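Local coordinates for protein orotate phosphoribosyltransferase (Aeropyrum pernix, PDB 2YZK) that probably catalyses the magnesium-dependent transfer of a ribosyl phosphate group from 5-phosphoribose 1-diphosphate to orotate, giving orotidine monophosphate for UMP synthesis, at residues A11-R14 with G15-L19; I29-R32 with R33-G36; T168-K172 with L173-G177. All coordinates share one frame; numbering follows the deposited sequence.

Contact 1: A11-R14 with G15-L19; sequences AVLR and GDFVL
The ring of F17 swings back over the bend at G15 to reach L13. This is a corner in a small antiparallel sheet: the chain changes direction at G15 between the short strands 12-14 and 16-18, and both of them pair with strand 24-29. Take F17 from its base. CB leaves the backbone toward the preceding strand, and CG stands anti to the carbonyl carbon (chi1 -43°), which carries the ring back along the chain instead of onward to V18. Further out, CE2 comes 3.6 Å from the carbonyl O of L13 and 4.0 Å from R14 C, both approaching the ring obliquely. At the tip, CZ lies 4.1 Å from L13 CD2, where the two side chains cross at about a right angle. CZ is also 3.6 Å from CA of G15, which has no side chain to stand in its way, so the aromatic group can close down on the bend. Y28 of the central strand meets the same ring with its plane inclined.

R14 takes another course. Its CB and CG pass beside G15 N, CB at 3.3 Å; then the chain bends at chi2 (88°) and the guanidinium leaves the corner altogether. Its NH1 ends in a hydrogen bond to the backbone O of W175.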
ATOM      1  N   ALA A  11      -6.364   2.144 -17.674  1.00 18.09           N
ATOM      2  CA  ALA A  11      -6.055   0.924 -16.933  1.00 18.98           C
ATOM      3  C   ALA A  11      -6.105  -0.272 -17.882  1.00 19.58           C
ATOM      4  O   ALA A  11      -5.710  -1.385 -17.535  1.00 19.30           O
ATOM      5  CB  ALA A  11      -7.042   0.741 -15.781  1.00 18.83           C
ATOM      6  N   VAL A  12      -6.613  -0.024 -19.083  1.00 20.51           N
ATOM      7  CA  VAL A  12      -6.686  -1.031 -20.130  1.00 23.19           C
ATOM      8  C   VAL A  12      -6.115  -0.310 -21.342  1.00 23.92           C
ATOM      9  O   VAL A  12      -6.761   0.571 -21.910  1.00 26.17           O
ATOM     10  CB  VAL A  12      -8.140  -1.472 -20.405  1.00 24.06           C
ATOM     11  CG1 VAL A  12      -8.177  -2.456 -21.557  1.00 26.17           C
ATOM     12  CG2 VAL A  12      -8.726  -2.116 -19.157  1.00 25.53           C
ATOM     13  N   LEU A  13      -4.893  -0.673 -21.717  1.00 23.11           N
ATOM     14  CA  LEU A  13      -4.206  -0.033 -22.831  1.00 22.45           C
ATOM     15  C   LEU A  13      -3.985  -0.929 -24.041  1.00 22.21           C
ATOM     16  O   LEU A  13      -3.530  -2.066 -23.920  1.00 20.53           O
ATOM     17  CB  LEU A  13      -2.852   0.499 -22.357  1.00 22.61           C
ATOM     18  CG  LEU A  13      -1.954   1.185 -23.389  1.00 23.62           C
ATOM     19  CD1 LEU A  13      -2.562   2.521 -23.785  1.00 24.55           C
ATOM     20  CD2 LEU A  13      -0.564   1.390 -22.800  1.00 24.93           C
ATOM     21  N   ARG A  14      -4.304  -0.388 -25.213  1.00 21.10           N
ATOM     22  CA  ARG A  14      -4.132  -1.095 -26.473  1.00 21.80           C
ATOM     23  C   ARG A  14      -2.669  -0.972 -26.896  1.00 21.60           C
ATOM     24  O   ARG A  14      -2.072   0.097 -26.774  1.00 21.95           O
ATOM     25  CB  ARG A  14      -5.017  -0.466 -27.548  1.00 22.89           C
ATOM     26  CG  ARG A  14      -5.017  -1.222 -28.865  1.00 26.90           C
ATOM     27  CD  ARG A  14      -6.073  -2.300 -28.855  1.00 28.52           C
ATOM     28  NE  ARG A  14      -5.974  -3.181 -30.011  1.00 31.76           N
ATOM     29  CZ  ARG A  14      -6.942  -4.001 -30.400  1.00 31.57           C
ATOM     30  NH1 ARG A  14      -8.085  -4.046 -29.726  1.00 33.54           N
ATOM     31  NH2 ARG A  14      -6.766  -4.777 -31.459  1.00 32.88           N
ATOM     32  N   GLY A  15      -2.095  -2.060 -27.398  1.00 21.35           N
ATOM     33  CA  GLY A  15      -0.711  -2.020 -27.830  1.00 20.12           C
ATOM     34  C   GLY A  15      -0.186  -3.367 -28.279  1.00 19.92           C
ATOM     35  O   GLY A  15      -0.937  -4.222 -28.748  1.00 19.05           O
ATOM     36  N   ASP A  16       1.118  -3.556 -28.136  1.00 20.03           N
ATOM     37  CA  ASP A  16       1.758  -4.804 -28.523  1.00 21.32           C
ATOM     38  C   ASP A  16       2.691  -5.154 -27.376  1.00 20.46           C
ATOM     39  O   ASP A  16       3.766  -4.573 -27.237  1.00 22.06           O
ATOM     40  CB  ASP A  16       2.531  -4.602 -29.829  1.00 23.04           C
ATOM     41  CG  ASP A  16       3.146  -5.881 -30.350  1.00 25.19           C
ATOM     42  OD1 ASP A  16       2.739  -6.974 -29.903  1.00 25.96           O
ATOM     43  OD2 ASP A  16       4.035  -5.790 -31.222  1.00 28.16           O
ATOM     44  N   PHE A  17       2.266  -6.103 -26.551  1.00 19.76           N
ATOM     45  CA  PHE A  17       3.035  -6.487 -25.378  1.00 18.51           C
ATOM     46  C   PHE A  17       3.327  -7.974 -25.281  1.00 19.10           C
ATOM     47  O   PHE A  17       2.760  -8.790 -26.006  1.00 19.56           O
ATOM     48  CB  PHE A  17       2.272  -6.060 -24.119  1.00 18.05           C
ATOM     49  CG  PHE A  17       1.668  -4.684 -24.213  1.00 18.22           C
ATOM     50  CD1 PHE A  17       2.447  -3.549 -24.010  1.00 19.55           C
ATOM     51  CD2 PHE A  17       0.327  -4.524 -24.549  1.00 18.69           C
ATOM     52  CE1 PHE A  17       1.898  -2.271 -24.140  1.00 19.70           C
ATOM     53  CE2 PHE A  17      -0.233  -3.250 -24.684  1.00 19.59           C
ATOM     54  CZ  PHE A  17       0.555  -2.123 -24.479  1.00 19.90           C
ATOM     55  N   VAL A  18       4.230  -8.303 -24.364  1.00 19.93           N
ATOM     56  CA  VAL A  18       4.616  -9.675 -24.077  1.00 19.38           C
ATOM     57  C   VAL A  18       4.412  -9.804 -22.576  1.00 18.92           C
ATOM     58  O   VAL A  18       4.913  -8.977 -21.817  1.00 18.40           O
ATOM     59  CB  VAL A  18       6.099  -9.938 -24.395  1.00 20.92           C
ATOM     60  CG1 VAL A  18       6.458 -11.379 -24.037  1.00 21.94           C
ATOM     61  CG2 VAL A  18       6.370  -9.677 -25.864  1.00 22.28           C
ATOM     62  N   LEU A  19       3.665 -10.819 -22.152  1.00 18.97           N
ATOM     63  CA  LEU A  19       3.403 -11.024 -20.729  1.00 19.81           C
ATOM     64  C   LEU A  19       4.367 -12.046 -20.125  1.00 19.93           C
ATOM     65  O   LEU A  19       4.995 -12.824 -20.846  1.00 20.78           O
ATOM     66  CB  LEU A  19       1.960 -11.490 -20.528  1.00 20.05           C
ATOM     67  CG  LEU A  19       0.933 -10.692 -21.336  1.00 22.50           C
ATOM     68  CD1 LEU A  19      -0.469 -11.229 -21.064  1.00 22.34           C
ATOM     69  CD2 LEU A  19       1.041  -9.210 -20.980  1.00 22.82           C
TER

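Contact 2: I29-R32 with R33-G36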
ATOM      1  N   ILE A  29      -2.789  -4.406 -18.914  1.00 16.22           N
ATOM      2  CA  ILE A  29      -3.674  -4.078 -17.807  1.00 18.01           C
ATOM      3  C   ILE A  29      -2.895  -3.458 -16.657  1.00 18.30           C
ATOM      4  O   ILE A  29      -1.833  -3.952 -16.283  1.00 18.63           O
ATOM      5  CB  ILE A  29      -4.406  -5.343 -17.294  1.00 20.16           C
ATOM      6  CG1 ILE A  29      -5.336  -5.890 -18.378  1.00 21.20           C
ATOM      7  CG2 ILE A  29      -5.171  -5.027 -16.034  1.00 20.64           C
ATOM      8  CD1 ILE A  29      -6.727  -5.265 -18.406  1.00 23.79           C
ATOM      9  N   ASP A  30      -3.414  -2.366 -16.105  1.00 18.19           N
ATOM     10  CA  ASP A  30      -2.752  -1.712 -14.983  1.00 17.20           C
ATOM     11  C   ASP A  30      -3.782  -1.067 -14.066  1.00 17.15           C
ATOM     12  O   ASP A  30      -4.172   0.086 -14.253  1.00 14.40           O
ATOM     13  CB  ASP A  30      -1.762  -0.653 -15.470  1.00 15.27           C
ATOM     14  CG  ASP A  30      -0.875  -0.139 -14.352  1.00 18.32           C
ATOM     15  OD1 ASP A  30      -1.084  -0.569 -13.196  1.00 13.21           O
ATOM     16  OD2 ASP A  30       0.023   0.690 -14.622  1.00 18.83           O
HETATM   17  N   MSE A  31      -4.211  -1.829 -13.068  1.00 20.84           N
HETATM   18  CA  MSE A  31      -5.210  -1.374 -12.113  1.00 17.66           C
HETATM   19  C   MSE A  31      -4.699  -0.223 -11.247  1.00 14.80           C
HETATM   20  O   MSE A  31      -5.484   0.502 -10.634  1.00 11.91           O
HETATM   21  CB  MSE A  31      -5.628  -2.549 -11.229  1.00 20.23           C
HETATM   22  CG  MSE A  31      -7.123  -2.806 -11.156  1.00 27.57           C
HETATM   23 SE   MSE A  31      -7.999  -2.916 -12.747  1.00 30.81          SE
HETATM   24  CE  MSE A  31      -6.818  -3.741 -13.831  1.00 28.47           C
ATOM     25  N   ARG A  32      -3.383  -0.057 -11.197  1.00 13.00           N
ATOM     26  CA  ARG A  32      -2.798   1.010 -10.393  1.00 11.10           C
ATOM     27  C   ARG A  32      -3.253   2.382 -10.881  1.00 10.21           C
ATOM     28  O   ARG A  32      -3.335   3.331 -10.102  1.00  8.89           O
ATOM     29  CB  ARG A  32      -1.268   0.924 -10.434  1.00 10.82           C
ATOM     30  CG  ARG A  32      -0.699  -0.334  -9.781  1.00 11.88           C
ATOM     31  CD  ARG A  32       0.802  -0.447 -10.017  1.00 11.07           C
ATOM     32  NE  ARG A  32       1.123  -0.438 -11.441  1.00 12.26           N
ATOM     33  CZ  ARG A  32       2.354  -0.533 -11.936  1.00 13.99           C
ATOM     34  NH1 ARG A  32       3.396  -0.650 -11.123  1.00 13.30           N
ATOM     35  NH2 ARG A  32       2.543  -0.500 -13.248  1.00 13.14           N
ATOM     36  N   ARG A  33      -3.561   2.489 -12.168  1.00 10.56           N
ATOM     37  CA  ARG A  33      -3.989   3.768 -12.718  1.00 10.94           C
ATOM     38  C   ARG A  33      -5.322   4.265 -12.169  1.00 10.80           C
ATOM     39  O   ARG A  33      -5.659   5.434 -12.316  1.00 10.47           O
ATOM     40  CB  ARG A  33      -4.023   3.694 -14.243  1.00 11.52           C
ATOM     41  CG  ARG A  33      -2.644   3.466 -14.848  1.00 15.11           C
ATOM     42  CD  ARG A  33      -2.711   3.415 -16.358  1.00 17.16           C
ATOM     43  NE  ARG A  33      -2.933   4.726 -16.962  1.00 18.53           N
ATOM     44  CZ  ARG A  33      -1.978   5.632 -17.158  1.00 20.94           C
ATOM     45  NH1 ARG A  33      -0.727   5.377 -16.793  1.00 21.28           N
ATOM     46  NH2 ARG A  33      -2.269   6.791 -17.736  1.00 21.25           N
ATOM     47  N   LEU A  34      -6.079   3.390 -11.518  1.00 10.79           N
ATOM     48  CA  LEU A  34      -7.350   3.814 -10.944  1.00 10.21           C
ATOM     49  C   LEU A  34      -7.117   4.629  -9.672  1.00  9.97           C
ATOM     50  O   LEU A  34      -7.972   5.413  -9.258  1.00 10.09           O
ATOM     51  CB  LEU A  34      -8.212   2.603 -10.597  1.00 10.73           C
ATOM     52  CG  LEU A  34      -8.568   1.655 -11.738  1.00 12.82           C
ATOM     53  CD1 LEU A  34      -9.513   0.595 -11.202  1.00 13.23           C
ATOM     54  CD2 LEU A  34      -9.233   2.422 -12.875  1.00 14.25           C
ATOM     55  N   LEU A  35      -5.957   4.436  -9.054  1.00  8.90           N
ATOM     56  CA  LEU A  35      -5.640   5.124  -7.802  1.00  9.39           C
ATOM     57  C   LEU A  35      -5.467   6.630  -7.923  1.00  8.26           C
ATOM     58  O   LEU A  35      -5.712   7.367  -6.968  1.00  9.19           O
ATOM     59  CB  LEU A  35      -4.374   4.516  -7.185  1.00  9.59           C
ATOM     60  CG  LEU A  35      -4.487   3.031  -6.831  1.00 10.04           C
ATOM     61  CD1 LEU A  35      -3.117   2.479  -6.473  1.00 10.95           C
ATOM     62  CD2 LEU A  35      -5.462   2.860  -5.671  1.00 11.08           C
ATOM     63  N   GLY A  36      -5.061   7.089  -9.102  1.00  8.10           N
ATOM     64  CA  GLY A  36      -4.846   8.513  -9.297  1.00  9.55           C
ATOM     65  C   GLY A  36      -6.092   9.348  -9.547  1.00 11.01           C
ATOM     66  O   GLY A  36      -5.987  10.486  -9.995  1.00 12.87           O
TER
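D30 holds the following turn with both its backbone and its side chain: its carbonyl O accepts from R33 N, while the carboxylate oxygen OD1 is pinched between two nitrogens of R32. These two come from opposite faces of the carboxylate plane. R32 N closes an Asx turn at 3.1 Å, and R32 NE makes a nearly straight bond (168°) of 2.8 Å to the syn side of OD1. Since NH2 of the same guanidinium also bonds OD2, the arginine grips the acid side-on through a salt bridge, and this fixes the rotation of both groups. The D30 chain extends with CG anti to the backbone N (chi1 -169°), placing the carboxylate over the start of the turn. Across it runs R33, whose CG is 3.9 Å from D30 OD2.

What follows is a short 3-10 segment after strand 24-29, recognisable from successive i to i+3 bonds: R33 N to D30 O at 3.2 Å, L34 N to M31 O at 3.1 Å and L35 N to R32 O at 3.0 Å. Selenomethionine M31 and L34 lie side by side and point the same way, M31 SE resting 4.1 Å from L34 CD1. L34 continues onto helix 2-9 and W72, whereas the side chain of M31 lies about 4 Å from that of V115, which is predicted to help bind 5-phosphoribose 1-diphosphate in a site shared between the two subunits.

The second subunit also takes part: R33 NH2 forms a salt bridge with D103 of that chain, its NE being held by R9 O of its own chain, and both R32 and L35 pack on Y86 of the second subunit.

Contact 3: T168-K172 with L173-G177; sequences TILEK and LGWGG
The backbone of helix 166-172 comes to its end with L170 O taking the N-H of W175, 3.0 Å away and nearly straight at 166°, while E171 O takes that of G174, also at 3.0 Å. G174 makes this possible by turning to positive phi (58°). One residue earlier, L173 N still bonds I169 O in helical fashion, with a weak second approach to L170 O.

The reversal brings W175 back beside the helix, and L170 reaches over one face of its indole. The methyl CD2 does the touching: it stands 3.9 Å from the centroid of the five-membered ring, 23° off the normal, a CH-pi contact, and its nearest ring atom is W175 CD2 at 3.6 Å. From the opposite face comes the guanidinium of R14, so the ring is held between an aliphatic methyl and a cation; NE1 is spent on S26 OG. Around the helix, I169 and L173 lie alongside each other, I169 CG2 meeting L173 CD1 at 3.9 Å, and both continue onto helix 2-9. L173 and W175 also pack on V12 of strand 12-14.

Two bonds back into the last turn, one from the positive-phi glycine and one from the residue after it, are the signature of the Schellman motif that ends an alpha-helix.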
ATOM      1  N   THR A 168     -14.640 -10.408 -19.859  1.00 15.53           N
ATOM      2  CA  THR A 168     -15.821  -9.557 -19.809  1.00 15.38           C
ATOM      3  C   THR A 168     -15.481  -8.096 -20.093  1.00 14.58           C
ATOM      4  O   THR A 168     -16.220  -7.411 -20.794  1.00 14.39           O
ATOM      5  CB  THR A 168     -16.524  -9.666 -18.439  1.00 17.32           C
ATOM      6  OG1 THR A 168     -17.031 -10.999 -18.276  1.00 19.35           O
ATOM      7  CG2 THR A 168     -17.680  -8.675 -18.345  1.00 20.81           C
ATOM      8  N   ILE A 169     -14.361  -7.623 -19.560  1.00 13.57           N
ATOM      9  CA  ILE A 169     -13.955  -6.240 -19.791  1.00 14.23           C
ATOM     10  C   ILE A 169     -13.636  -5.984 -21.263  1.00 14.34           C
ATOM     11  O   ILE A 169     -14.040  -4.964 -21.813  1.00 15.33           O
ATOM     12  CB  ILE A 169     -12.718  -5.864 -18.943  1.00 13.65           C
ATOM     13  CG1 ILE A 169     -13.094  -5.841 -17.461  1.00 14.55           C
ATOM     14  CG2 ILE A 169     -12.171  -4.502 -19.369  1.00 13.51           C
ATOM     15  CD1 ILE A 169     -11.911  -5.847 -16.496  1.00 15.85           C
ATOM     16  N   LEU A 170     -12.922  -6.906 -21.899  1.00 13.94           N
ATOM     17  CA  LEU A 170     -12.568  -6.718 -23.303  1.00 14.25           C
ATOM     18  C   LEU A 170     -13.801  -6.758 -24.200  1.00 15.74           C
ATOM     19  O   LEU A 170     -13.893  -6.009 -25.173  1.00 15.94           O
ATOM     20  CB  LEU A 170     -11.545  -7.769 -23.750  1.00 14.11           C
ATOM     21  CG  LEU A 170     -10.175  -7.682 -23.062  1.00 14.56           C
ATOM     22  CD1 LEU A 170      -9.223  -8.696 -23.685  1.00 12.74           C
ATOM     23  CD2 LEU A 170      -9.602  -6.271 -23.201  1.00 14.70           C
ATOM     24  N   GLU A 171     -14.750  -7.628 -23.870  1.00 17.11           N
ATOM     25  CA  GLU A 171     -15.982  -7.733 -24.642  1.00 20.23           C
ATOM     26  C   GLU A 171     -16.767  -6.424 -24.552  1.00 20.33           C
ATOM     27  O   GLU A 171     -17.234  -5.894 -25.563  1.00 17.84           O
ATOM     28  CB  GLU A 171     -16.839  -8.889 -24.118  1.00 22.66           C
ATOM     29  CG  GLU A 171     -18.319  -8.753 -24.448  1.00 28.86           C
ATOM     30  CD  GLU A 171     -19.155  -9.891 -23.895  1.00 31.91           C
ATOM     31  OE1 GLU A 171     -19.204 -10.963 -24.537  1.00 34.30           O
ATOM     32  OE2 GLU A 171     -19.758  -9.715 -22.812  1.00 35.11           O
ATOM     33  N   LYS A 172     -16.904  -5.902 -23.336  1.00 19.91           N
ATOM     34  CA  LYS A 172     -17.630  -4.653 -23.118  1.00 20.58           C
ATOM     35  C   LYS A 172     -17.020  -3.483 -23.877  1.00 20.16           C
ATOM     36  O   LYS A 172     -17.734  -2.586 -24.332  1.00 18.81           O
ATOM     37  CB  LYS A 172     -17.675  -4.313 -21.624  1.00 23.01           C
ATOM     38  CG  LYS A 172     -18.968  -4.699 -20.929  1.00 27.30           C
ATOM     39  CD  LYS A 172     -19.151  -6.204 -20.853  1.00 30.32           C
ATOM     40  CE  LYS A 172     -20.528  -6.553 -20.301  1.00 31.96           C
ATOM     41  NZ  LYS A 172     -20.789  -5.884 -18.994  1.00 31.92           N
ATOM     42  N   LEU A 173     -15.698  -3.490 -24.017  1.00 17.15           N
ATOM     43  CA  LEU A 173     -15.013  -2.413 -24.714  1.00 17.71           C
ATOM     44  C   LEU A 173     -14.923  -2.651 -26.220  1.00 17.17           C
ATOM     45  O   LEU A 173     -14.351  -1.836 -26.944  1.00 18.29           O
ATOM     46  CB  LEU A 173     -13.612  -2.218 -24.118  1.00 16.32           C
ATOM     47  CG  LEU A 173     -13.607  -1.791 -22.641  1.00 15.22           C
ATOM     48  CD1 LEU A 173     -12.184  -1.759 -22.094  1.00 15.74           C
ATOM     49  CD2 LEU A 173     -14.259  -0.425 -22.514  1.00 16.61           C
ATOM     50  N   GLY A 174     -15.500  -3.755 -26.688  1.00 15.94           N
ATOM     51  CA  GLY A 174     -15.467  -4.066 -28.112  1.00 16.58           C
ATOM     52  C   GLY A 174     -14.040  -4.148 -28.613  1.00 16.49           C
ATOM     53  O   GLY A 174     -13.687  -3.610 -29.669  1.00 15.48           O
ATOM     54  N   TRP A 175     -13.217  -4.844 -27.839  1.00 17.04           N
ATOM     55  CA  TRP A 175     -11.803  -5.004 -28.130  1.00 18.01           C
ATOM     56  C   TRP A 175     -11.479  -5.743 -29.424  1.00 20.37           C
ATOM     57  O   TRP A 175     -10.581  -5.340 -30.166  1.00 21.33           O
ATOM     58  CB  TRP A 175     -11.131  -5.713 -26.957  1.00 17.79           C
ATOM     59  CG  TRP A 175      -9.677  -5.431 -26.850  1.00 16.36           C
ATOM     60  CD1 TRP A 175      -8.647  -6.186 -27.339  1.00 16.95           C
ATOM     61  CD2 TRP A 175      -9.081  -4.296 -26.218  1.00 16.82           C
ATOM     62  NE1 TRP A 175      -7.444  -5.590 -27.045  1.00 15.14           N
ATOM     63  CE2 TRP A 175      -7.681  -4.428 -26.359  1.00 16.67           C
ATOM     64  CE3 TRP A 175      -9.593  -3.178 -25.547  1.00 17.64           C
ATOM     65  CZ2 TRP A 175      -6.786  -3.482 -25.849  1.00 17.59           C
ATOM     66  CZ3 TRP A 175      -8.702  -2.239 -25.040  1.00 17.86           C
ATOM     67  CH2 TRP A 175      -7.314  -2.398 -25.194  1.00 17.83           C
ATOM     68  N   GLY A 176     -12.206  -6.822 -29.689  1.00 21.16           N
ATOM     69  CA  GLY A 176     -11.947  -7.604 -30.881  1.00 23.19           C
ATOM     70  C   GLY A 176     -10.747  -8.502 -30.641  1.00 23.94           C
ATOM     71  O   GLY A 176      -9.970  -8.269 -29.715  1.00 24.23           O
ATOM     72  N   GLY A 177     -10.590  -9.530 -31.465  1.00 24.35           N
ATOM     73  CA  GLY A 177      -9.463 -10.429 -31.297  1.00 26.35           C
ATOM     74  C   GLY A 177      -9.511 -11.604 -32.246  1.00 26.95           C
ATOM     75  O   GLY A 177     -10.500 -11.724 -32.999  1.00 27.65           O
TER

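Contacts 1 and 3 lie at the surface, and neither touches the second subunit; contact 2 is partly buried, nearer the centre of the chain, and reaches the dimer partner. Contact 1 joins the other two: A11 O probably bonds D30 N of contact 2, and V12 has I29 on one flank while its CG1 approaches W175 CZ3 of contact 3 to 3.5 Å. Contacts 2 and 3 do not meet, their nearest atoms being about 6 Å apart, yet both pack on helix 2-9. Chemistry follows place: an aromatic-aliphatic corner in contact 1, a charged 3-10 turn in contact 2, and backbone capping with an indole in contact 3.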